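Local structure of quinoline 2-oxidoreductase medium subunit (1T3Q) at residues Leu37-Ala41 / Phe42-Tyr46; Arg144-Ala148 / Thr149-Lys153; Tyr136-Ser140 / Ala141-Ser145; Pro125-Met128 / Ala129-Ala133. The protein binds FAD as the flavoprotein subunit of quinoline 2-oxidoreductase, a molybdenum hydroxylase, and probably passes electrons through that flavin. One frame throughout, in Å; residues are numbered along the deposited sequence.

Interaction 1. Residues Leu37-Ala41 / Phe42-Tyr46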
loop_
_atom_site.group_PDB
_atom_site.type_symbol
_atom_site.label_atom_id
_atom_site.label_comp_id
_atom_site.label_asym_id
_atom_site.label_seq_id
_atom_site.Cartn_x
_atom_site.Cartn_y
_atom_site.Cartn_z
ATOM N N LEU C 37 19.620 1.078 -31.153
ATOM C CA LEU C 37 19.120 1.271 -29.798
ATOM C C LEU C 37 20.049 0.635 -28.765
ATOM O O LEU C 37 20.261 1.199 -27.692
ATOM C CB LEU C 37 17.679 0.750 -29.665
ATOM C CG LEU C 37 16.634 1.443 -30.556
ATOM C CD1 LEU C 37 15.240 1.249 -29.960
ATOM C CD2 LEU C 37 16.928 2.927 -30.679
ATOM N N PRO C 38 20.607 -0.552 -29.064
ATOM C CA PRO C 38 21.504 -1.106 -28.047
ATOM C C PRO C 38 22.672 -0.133 -27.831
ATOM O O PRO C 38 23.115 0.073 -26.702
ATOM C CB PRO C 38 21.935 -2.429 -28.663
ATOM C CG PRO C 38 20.668 -2.875 -29.349
ATOM C CD PRO C 38 20.223 -1.587 -30.043
ATOM N N LEU C 39 23.154 0.471 -28.917
ATOM C CA LEU C 39 24.251 1.435 -28.832
ATOM C C LEU C 39 23.829 2.638 -28.003
ATOM O O LEU C 39 24.619 3.172 -27.221
ATOM C CB LEU C 39 24.677 1.911 -30.225
ATOM C CG LEU C 39 25.408 0.921 -31.132
ATOM C CD1 LEU C 39 25.685 1.573 -32.479
ATOM C CD2 LEU C 39 26.709 0.487 -30.471
ATOM N N LEU C 40 22.582 3.068 -28.185
ATOM C CA LEU C 40 22.042 4.200 -27.440
ATOM C C LEU C 40 21.896 3.836 -25.969
ATOM O O LEU C 40 22.115 4.670 -25.090
ATOM C CB LEU C 40 20.678 4.615 -28.006
ATOM C CG LEU C 40 20.692 5.396 -29.325
ATOM C CD1 LEU C 40 19.278 5.531 -29.864
ATOM C CD2 LEU C 40 21.302 6.770 -29.088
ATOM N N ALA C 41 21.516 2.586 -25.708
ATOM C CA ALA C 41 21.348 2.106 -24.341
ATOM C C ALA C 41 22.677 2.177 -23.589
ATOM O O ALA C 41 22.707 2.423 -22.385
ATOM C CB ALA C 41 20.815 0.670 -24.347
ATOM N N PHE C 42 23.773 1.960 -24.312
ATOM C CA PHE C 42 25.111 2.016 -23.726
ATOM C C PHE C 42 25.679 3.419 -23.865
ATOM O O PHE C 42 26.821 3.679 -23.482
ATOM C CB PHE C 42 26.037 1.030 -24.436
ATOM C CG PHE C 42 25.766 -0.406 -24.097
ATOM C CD1 PHE C 42 25.866 -1.392 -25.070
ATOM C CD2 PHE C 42 25.429 -0.778 -22.800
ATOM C CE1 PHE C 42 25.635 -2.730 -24.754
ATOM C CE2 PHE C 42 25.196 -2.112 -22.474
ATOM C CZ PHE C 42 25.299 -3.088 -23.451
ATOM N N ARG C 43 24.878 4.315 -24.431
ATOM C CA ARG C 43 25.281 5.693 -24.644
ATOM C C ARG C 43 26.616 5.773 -25.367
ATOM O O ARG C 43 27.512 6.522 -24.973
ATOM C CB ARG C 43 25.334 6.441 -23.307
ATOM C CG ARG C 43 23.985 6.442 -22.606
ATOM C CD ARG C 43 23.813 7.588 -21.629
ATOM N NE ARG C 43 22.431 7.642 -21.159
ATOM C CZ ARG C 43 21.879 8.682 -20.546
ATOM N NH1 ARG C 43 22.588 9.783 -20.316
ATOM N NH2 ARG C 43 20.608 8.628 -20.172
ATOM N N LEU C 44 26.735 4.987 -26.434
ATOM C CA LEU C 44 27.940 4.948 -27.255
ATOM C C LEU C 44 27.815 5.930 -28.419
ATOM O O LEU C 44 28.788 6.198 -29.121
ATOM C CB LEU C 44 28.179 3.532 -27.783
ATOM C CG LEU C 44 28.495 2.492 -26.704
ATOM C CD1 LEU C 44 28.624 1.115 -27.331
ATOM C CD2 LEU C 44 29.784 2.881 -25.986
ATOM N N VAL C 45 26.608 6.448 -28.626
ATOM C CA VAL C 45 26.352 7.431 -29.675
ATOM C C VAL C 45 25.391 8.455 -29.100
ATOM O O VAL C 45 24.559 8.125 -28.250
ATOM C CB VAL C 45 25.724 6.802 -30.954
ATOM C CG1 VAL C 45 26.682 5.781 -31.559
ATOM C CG2 VAL C 45 24.389 6.157 -30.628
ATOM N N TYR C 46 25.507 9.699 -29.554
ATOM C CA TYR C 46 24.652 10.760 -29.055
ATOM C C TYR C 46 24.024 11.564 -30.182
ATOM O O TYR C 46 24.413 12.702 -30.439
ATOM C CB TYR C 46 25.449 11.699 -28.146
ATOM C CG TYR C 46 26.056 11.022 -26.940
ATOM C CD1 TYR C 46 27.237 10.291 -27.043
ATOM C CD2 TYR C 46 25.442 11.110 -25.690
ATOM C CE1 TYR C 46 27.800 9.663 -25.926
ATOM C CE2 TYR C 46 25.992 10.486 -24.568
ATOM C CZ TYR C 46 27.169 9.766 -24.694
ATOM O OH TYR C 46 27.719 9.162 -23.584
#
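Phe42 and Leu44 turn back onto the last turn of helix 36-41 in a Schellman motif, a standard way of ending a helix, with Arg43 at positive phi (52°). The 6-to-1 bond of the motif, Leu44 N to Leu39 O, is 2.9 Å long and almost straight at 175°. Phe42 N still makes a helical bond to Pro38 O, while Arg43 N gives a weak one, the 5-to-2 bond, to Leu40 O.

Phe42 illustrates how a side chain can lie against such an end. Its CB sits beside Ala41 C and Leu39 O. With CG anti to the carbonyl carbon (chi1 -73°), the ring lies alongside the last turn: CG and CD1 approach Pro38 O, CD1 to 3.5 Å, and CD2 stays near Ala41 C. Beyond the segments the ring also packs on Gln50 of the small subunit, whose NE2 hydrogen-bonds to Pro38 O, and on Thr707 of the large subunit. Were Phe42 an alanine, the backbone bonds would remain, but the loss would probably strip the ring carbons from beside the Pro38 carbonyl and open a gap against Gln50 and Thr707 of the neighbouring subunits.

Arg43 leads away, its NE bonded to Lys2 O and its NH1 in a salt bridge with Asp129 of the large subunit. The helix that follows FAD-binding Ser35 thus ends at a three-subunit meeting point. Leu39 CD2 meets Leu44 CD1 at 3.7 Å, the two side chains crossing at about a right angle. Leu40 and Val45 cross similarly, with CD2 of Leu40 lying 3.5 Å from CG2 of Val45.

Interaction 2. Residues Arg144-Ala148 / Thr149-Lys153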
loop_
_atom_site.group_PDB
_atom_site.type_symbol
_atom_site.label_atom_id
_atom_site.label_comp_id
_atom_site.label_asym_id
_atom_site.label_seq_id
_atom_site.Cartn_x
_atom_site.Cartn_y
_atom_site.Cartn_z
ATOM N N ARG C 144 23.913 7.080 -56.382
ATOM C CA ARG C 144 25.152 6.477 -56.863
ATOM C C ARG C 144 25.153 4.995 -56.495
ATOM O O ARG C 144 24.422 4.567 -55.600
ATOM C CB ARG C 144 26.366 7.158 -56.227
ATOM C CG ARG C 144 26.574 6.826 -54.750
ATOM C CD ARG C 144 27.654 7.714 -54.144
ATOM N NE ARG C 144 27.875 7.447 -52.725
ATOM C CZ ARG C 144 28.676 6.497 -52.253
ATOM N NH1 ARG C 144 28.810 6.333 -50.943
ATOM N NH2 ARG C 144 29.353 5.721 -53.088
ATOM N N SER C 145 25.969 4.213 -57.190
ATOM C CA SER C 145 26.045 2.788 -56.907
ATOM C C SER C 145 27.463 2.398 -56.530
ATOM O O SER C 145 28.430 3.041 -56.936
ATOM C CB SER C 145 25.590 1.970 -58.122
ATOM O OG SER C 145 26.463 2.155 -59.221
ATOM N N VAL C 146 27.579 1.342 -55.737
ATOM C CA VAL C 146 28.876 0.852 -55.307
ATOM C C VAL C 146 28.710 -0.638 -55.063
ATOM O O VAL C 146 27.639 -1.082 -54.650
ATOM C CB VAL C 146 29.326 1.561 -54.013
ATOM C CG1 VAL C 146 28.320 1.317 -52.909
ATOM C CG2 VAL C 146 30.704 1.080 -53.609
ATOM N N SER C 147 29.748 -1.419 -55.339
ATOM C CA SER C 147 29.651 -2.858 -55.131
ATOM C C SER C 147 29.568 -3.137 -53.640
ATOM O O SER C 147 30.030 -2.336 -52.822
ATOM C CB SER C 147 30.868 -3.579 -55.713
ATOM O OG SER C 147 32.011 -3.392 -54.900
ATOM N N ALA C 148 28.976 -4.276 -53.295
ATOM C CA ALA C 148 28.833 -4.680 -51.905
ATOM C C ALA C 148 30.214 -4.802 -51.269
ATOM O O ALA C 148 30.397 -4.473 -50.098
ATOM C CB ALA C 148 28.096 -6.014 -51.822
ATOM N N THR C 149 31.186 -5.269 -52.048
ATOM C CA THR C 149 32.547 -5.417 -51.544
ATOM C C THR C 149 33.152 -4.068 -51.158
ATOM O O THR C 149 33.795 -3.955 -50.115
ATOM C CB THR C 149 33.461 -6.106 -52.586
ATOM O OG1 THR C 149 32.975 -7.430 -52.841
ATOM C CG2 THR C 149 34.894 -6.196 -52.067
ATOM N N ASP C 150 32.954 -3.048 -51.991
ATOM C CA ASP C 150 33.488 -1.719 -51.687
ATOM C C ASP C 150 32.695 -1.041 -50.583
ATOM O O ASP C 150 33.234 -0.223 -49.832
ATOM C CB ASP C 150 33.469 -0.809 -52.924
ATOM C CG ASP C 150 34.611 -1.088 -53.879
ATOM O OD1 ASP C 150 35.671 -1.570 -53.424
ATOM O OD2 ASP C 150 34.458 -0.805 -55.086
ATOM N N PHE C 151 31.411 -1.373 -50.495
ATOM C CA PHE C 151 30.540 -0.788 -49.485
ATOM C C PHE C 151 31.012 -1.123 -48.074
ATOM O O PHE C 151 31.083 -0.243 -47.212
ATOM C CB PHE C 151 29.106 -1.288 -49.664
ATOM C CG PHE C 151 28.118 -0.629 -48.743
ATOM C CD1 PHE C 151 27.620 0.640 -49.030
ATOM C CD2 PHE C 151 27.713 -1.259 -47.569
ATOM C CE1 PHE C 151 26.735 1.272 -48.159
ATOM C CE2 PHE C 151 26.828 -0.634 -46.693
ATOM C CZ PHE C 151 26.339 0.636 -46.988
ATOM N N MET C 152 31.316 -2.399 -47.849
ATOM C CA MET C 152 31.775 -2.887 -46.551
ATOM C C MET C 152 33.285 -2.754 -46.469
ATOM O O MET C 152 34.017 -3.610 -46.956
ATOM C CB MET C 152 31.375 -4.354 -46.373
ATOM C CG MET C 152 31.867 -4.966 -45.077
ATOM S SD MET C 152 31.232 -4.070 -43.667
ATOM C CE MET C 152 31.654 -5.228 -42.329
ATOM N N LYS C 153 33.745 -1.679 -45.841
ATOM C CA LYS C 153 35.174 -1.410 -45.736
ATOM C C LYS C 153 35.842 -1.975 -44.488
ATOM O O LYS C 153 37.071 -2.074 -44.429
ATOM C CB LYS C 153 35.409 0.099 -45.805
ATOM C CG LYS C 153 34.816 0.750 -47.049
ATOM C CD LYS C 153 35.068 2.250 -47.075
ATOM C CE LYS C 153 36.551 2.570 -47.193
HETATM O O HOH W 1 32.150 0.014 -56.331
#
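Val146 splits its two methyls between Asp150 and Phe151. CG2, anti to the backbone N, lies 3.4 Å from Asp150 CB, the two side chains meeting at a slant. CG1 instead comes to the edge of the Phe151 ring, near its plane, 4.0 Å from CD1, and here the side chains cross at about a right angle. The ring itself runs on into the interior, where it packs on Leu160.

Ser147 works through its hydroxyl. A chi1 of 75° tucks OG between the backbone N and the carbonyl carbon, and from there it accepts from Asp150 N at 3.1 Å and 160°. Its carbonyl takes Phe151 N, in the carbonyl plane, at 2.9 Å. A water bridges the N-cap residue and Asp150, accepting from Ser147 N and donating to Asp150 OD2 at 2.7 Å. Replacing Ser147 by an alanine would remove the OG acceptor and is likely to leave Asp150 N without its cap at the start of the helix. The last bond, Met152 N to Ala148 O, closes the single turn before strand 152-154 begins. A side-chain oxygen accepting from the amide three residues on is the classic serine N-cap, here at the junction of an edge strand and a short helix.

Interaction 3. Residues Tyr136-Ser140 / Ala141-Ser145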
loop_
_atom_site.group_PDB
_atom_site.type_symbol
_atom_site.label_atom_id
_atom_site.label_comp_id
_atom_site.label_asym_id
_atom_site.label_seq_id
_atom_site.Cartn_x
_atom_site.Cartn_y
_atom_site.Cartn_z
ATOM N N TYR C 136 22.725 0.914 -53.878
ATOM C CA TYR C 136 22.339 2.184 -54.472
ATOM C C TYR C 136 22.123 3.142 -53.315
ATOM O O TYR C 136 21.272 2.918 -52.454
ATOM C CB TYR C 136 21.090 2.016 -55.333
ATOM C CG TYR C 136 21.397 1.221 -56.581
ATOM C CD1 TYR C 136 21.514 -0.168 -56.536
ATOM C CD2 TYR C 136 21.667 1.865 -57.789
ATOM C CE1 TYR C 136 21.900 -0.900 -57.660
ATOM C CE2 TYR C 136 22.057 1.142 -58.921
ATOM C CZ TYR C 136 22.172 -0.238 -58.847
ATOM O OH TYR C 136 22.571 -0.956 -59.953
ATOM N N ILE C 137 22.931 4.198 -53.299
ATOM C CA ILE C 137 22.922 5.187 -52.233
ATOM C C ILE C 137 22.440 6.558 -52.686
ATOM O O ILE C 137 22.940 7.105 -53.670
ATOM C CB ILE C 137 24.343 5.316 -51.652
ATOM C CG1 ILE C 137 24.835 3.932 -51.206
ATOM C CG2 ILE C 137 24.351 6.304 -50.498
ATOM C CD1 ILE C 137 26.326 3.850 -50.934
ATOM N N ALA C 138 21.481 7.113 -51.953
ATOM C CA ALA C 138 20.929 8.419 -52.283
ATOM C C ALA C 138 21.516 9.539 -51.439
ATOM O O ALA C 138 21.846 9.357 -50.264
ATOM C CB ALA C 138 19.414 8.400 -52.131
ATOM N N SER C 139 21.641 10.706 -52.059
ATOM C CA SER C 139 22.159 11.893 -51.399
ATOM C C SER C 139 21.450 13.061 -52.058
ATOM O O SER C 139 20.649 12.868 -52.970
ATOM C CB SER C 139 23.667 12.027 -51.619
ATOM O OG SER C 139 23.955 12.276 -52.983
ATOM N N SER C 140 21.744 14.267 -51.598
ATOM C CA SER C 140 21.127 15.450 -52.170
ATOM C C SER C 140 21.398 15.529 -53.672
ATOM O O SER C 140 20.539 15.951 -54.448
ATOM C CB SER C 140 21.679 16.700 -51.488
ATOM O OG SER C 140 21.233 17.869 -52.149
ATOM N N ALA C 141 22.595 15.107 -54.070
ATOM C CA ALA C 141 23.025 15.149 -55.463
ATOM C C ALA C 141 22.419 14.088 -56.366
ATOM O O ALA C 141 22.471 14.214 -57.587
ATOM C CB ALA C 141 24.545 15.061 -55.529
ATOM N N GLY C 142 21.852 13.042 -55.778
ATOM C CA GLY C 142 21.263 11.991 -56.588
ATOM C C GLY C 142 21.581 10.605 -56.061
ATOM O O GLY C 142 21.894 10.442 -54.882
ATOM N N VAL C 143 21.515 9.609 -56.939
ATOM C CA VAL C 143 21.780 8.224 -56.560
ATOM C C VAL C 143 23.041 7.655 -57.206
ATOM O O VAL C 143 23.218 7.732 -58.424
ATOM C CB VAL C 143 20.585 7.315 -56.936
ATOM C CG1 VAL C 143 20.896 5.863 -56.593
ATOM C CG2 VAL C 143 19.333 7.779 -56.203
ATOM N N ARG C 144 23.913 7.080 -56.382
ATOM C CA ARG C 144 25.152 6.477 -56.863
ATOM C C ARG C 144 25.153 4.995 -56.495
ATOM O O ARG C 144 24.422 4.567 -55.600
ATOM C CB ARG C 144 26.366 7.158 -56.227
ATOM C CG ARG C 144 26.574 6.826 -54.750
ATOM C CD ARG C 144 27.654 7.714 -54.144
ATOM N NE ARG C 144 27.875 7.447 -52.725
ATOM C CZ ARG C 144 28.676 6.497 -52.253
ATOM N NH1 ARG C 144 28.810 6.333 -50.943
ATOM N NH2 ARG C 144 29.353 5.721 -53.088
ATOM N N SER C 145 25.969 4.213 -57.190
ATOM C CA SER C 145 26.045 2.788 -56.907
ATOM C C SER C 145 27.463 2.398 -56.530
ATOM O O SER C 145 28.430 3.041 -56.936
ATOM C CB SER C 145 25.590 1.970 -58.122
ATOM O OG SER C 145 26.463 2.155 -59.221
#
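Ile137 and Arg144 face each other as a hydrogen-bonded pair in the antiparallel hairpin of strands 134-139 and 142-147, and they exchange both backbone bonds. Ile137 N reaches Arg144 O at 2.8 Å, nearly in line with the carbonyl, and Arg144 N returns to Ile137 O at 2.9 Å. The next such pair adjoins the type I turn: Ser139 N gives to Gly142 O at 2.8 Å, while Gly142 N reaches Ser139 O at 3.1 Å from well above the carbonyl plane, an approach that misses the lone pairs. Ser139 OG, set between its backbone N and carbonyl carbon (chi1 67°), accepts a weak bond from Ala141 N. Gly142 has phi 138° and psi -157°, where a CB would be jammed against the preceding carbonyl oxygen, so the turn calls for glycine.

On the face shared by Ile137 and Arg144 the two side chains run side by side in the same direction. CD1 of Ile137 lies over one face of the guanidinium, toward its rim and 3.5 Å from NH1. The charge is met beyond the hairpin, by salt bridges from NE to Glu164 and from NH2 to Asp159. On the side of the sheet that carries Tyr136, Val143 and Ser145, Ser145 CB sits over the Tyr136 ring in a CH-pi contact, 4.1 Å from the centroid, while Val143 CG1 comes to the ring edge. Arg168 makes a cation-pi contact with the same tyrosine.

The chemistry implies a division of labour: backbone pairs fix the hairpin register, carboxylates hold the guanidinium at NE and NH2, and Ile137 offers that flat group an apolar seat.

Interaction 4. Residues Pro125-Met128 / Ala129-Ala133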
loop_
_atom_site.group_PDB
_atom_site.type_symbol
_atom_site.label_atom_id
_atom_site.label_comp_id
_atom_site.label_asym_id
_atom_site.label_seq_id
_atom_site.Cartn_x
_atom_site.Cartn_y
_atom_site.Cartn_z
ATOM N N PRO C 125 26.365 -8.268 -44.571
ATOM C CA PRO C 125 27.488 -7.610 -45.250
ATOM C C PRO C 125 28.355 -8.644 -45.960
ATOM O O PRO C 125 28.829 -8.417 -47.073
ATOM C CB PRO C 125 28.233 -6.922 -44.107
ATOM C CG PRO C 125 27.124 -6.590 -43.144
ATOM C CD PRO C 125 26.290 -7.863 -43.157
ATOM N N PHE C 126 28.558 -9.784 -45.303
ATOM C CA PHE C 126 29.358 -10.863 -45.864
ATOM C C PHE C 126 28.700 -11.464 -47.100
ATOM O O PHE C 126 29.355 -11.673 -48.122
ATOM C CB PHE C 126 29.563 -11.976 -44.827
ATOM C CG PHE C 126 29.988 -13.290 -45.430
ATOM C CD1 PHE C 126 31.285 -13.471 -45.905
ATOM C CD2 PHE C 126 29.077 -14.335 -45.561
ATOM C CE1 PHE C 126 31.668 -14.674 -46.506
ATOM C CE2 PHE C 126 29.448 -15.541 -46.160
ATOM C CZ PHE C 126 30.746 -15.711 -46.634
ATOM N N LEU C 127 27.407 -11.750 -47.001
ATOM C CA LEU C 127 26.680 -12.362 -48.110
ATOM C C LEU C 127 26.548 -11.467 -49.338
ATOM O O LEU C 127 26.806 -11.902 -50.464
ATOM C CB LEU C 127 25.288 -12.800 -47.653
ATOM C CG LEU C 127 24.493 -13.599 -48.690
ATOM C CD1 LEU C 127 25.206 -14.918 -48.982
ATOM C CD2 LEU C 127 23.088 -13.859 -48.167
ATOM N N MET C 128 26.135 -10.223 -49.132
ATOM C CA MET C 128 25.977 -9.307 -50.258
ATOM C C MET C 128 27.277 -9.153 -51.041
ATOM O O MET C 128 27.267 -9.148 -52.272
ATOM C CB MET C 128 25.486 -7.944 -49.769
ATOM C CG MET C 128 24.095 -7.975 -49.156
ATOM S SD MET C 128 22.842 -8.695 -50.255
ATOM C CE MET C 128 22.714 -10.382 -49.600
ATOM N N ALA C 129 28.395 -9.032 -50.331
ATOM C CA ALA C 129 29.690 -8.890 -50.987
ATOM C C ALA C 129 29.999 -10.147 -51.782
ATOM O O ALA C 129 30.419 -10.079 -52.938
ATOM C CB ALA C 129 30.790 -8.646 -49.948
ATOM N N THR C 130 29.775 -11.295 -51.153
ATOM C CA THR C 130 30.029 -12.588 -51.765
ATOM C C THR C 130 29.164 -12.842 -52.999
ATOM O O THR C 130 29.612 -13.462 -53.967
ATOM C CB THR C 130 29.806 -13.715 -50.732
ATOM O OG1 THR C 130 30.735 -13.552 -49.652
ATOM C CG2 THR C 130 30.010 -15.075 -51.360
ATOM N N LEU C 131 27.926 -12.368 -52.965
ATOM C CA LEU C 131 27.018 -12.554 -54.090
ATOM C C LEU C 131 27.200 -11.476 -55.149
ATOM O O LEU C 131 26.473 -11.440 -56.140
ATOM C CB LEU C 131 25.569 -12.560 -53.599
ATOM C CG LEU C 131 25.219 -13.753 -52.710
ATOM C CD1 LEU C 131 23.785 -13.630 -52.236
ATOM C CD2 LEU C 131 25.427 -15.047 -53.490
ATOM N N GLY C 132 28.173 -10.598 -54.933
ATOM C CA GLY C 132 28.437 -9.532 -55.884
ATOM C C GLY C 132 27.275 -8.577 -56.073
ATOM O O GLY C 132 26.959 -8.185 -57.195
ATOM N N ALA C 133 26.636 -8.187 -54.978
ATOM C CA ALA C 133 25.510 -7.272 -55.066
ATOM C C ALA C 133 25.983 -5.832 -55.245
ATOM O O ALA C 133 27.161 -5.520 -55.060
ATOM C CB ALA C 133 24.643 -7.387 -53.819
#
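Met128 and Ala133 close the C-terminal end of helix 123-130 in a Schellman motif, with Gly132 at positive phi (62°) and Ala133 N bonded to Met128 O at 2.9 Å and 173°. Ahead of it, Leu131 N gives to Leu127 O at 2.8 Å.

Thr130 takes hold of Phe126 O twice. Its OG1 donates at 2.8 Å and its backbone N at 3.1 Å, the two arriving from opposite faces of the carbonyl plane. Having OG1 anti to the carbonyl carbon (chi1 -62°) brings the hydroxyl back along the helix, and the same oxygen then lies over one face of the Phe126 ring, offset toward the rim and 3.5 Å from CE1. Leu127 and Leu131 pack at an oblique angle, CG of the former 3.6 Å from CD1 of the latter. More loosely, Met128 CB faces Ala133 CB across the turn.

Helix 92-97 covers the leucines, and Trp178 of strand 177-183 packs on Thr130 and Leu131. The main bond of the threonine hydroxyl is the one to Phe126 O, supplemented by a weak hydrogen bond with Gln222 OE1; a polar side chain in this buried setting is thus satisfied chiefly from within its own helix.

Three of the four contacts form a connected series. Interaction 4 leads directly in sequence into interaction 3, and interaction 2 shares Arg144 and Ser145 with the latter; Ile137 CD1 lies 3.8 Å from both Val146 CG1 and Phe151 CE1. Interaction 2 also returns to interaction 4, where Ala148 N approaches Ala133 O at 2.8 Å, a probable hydrogen bond. Interaction 1 stands apart, its centre 26 to 28 Å from the centres of the others, at the subunit junction. All four lie near the flavin cofactor without these side chains touching it: from side chain to bound FAD, Pro38, Pro125, Ile137 and Phe151 are about 5, 6, 7 and 7 Å away, respectively.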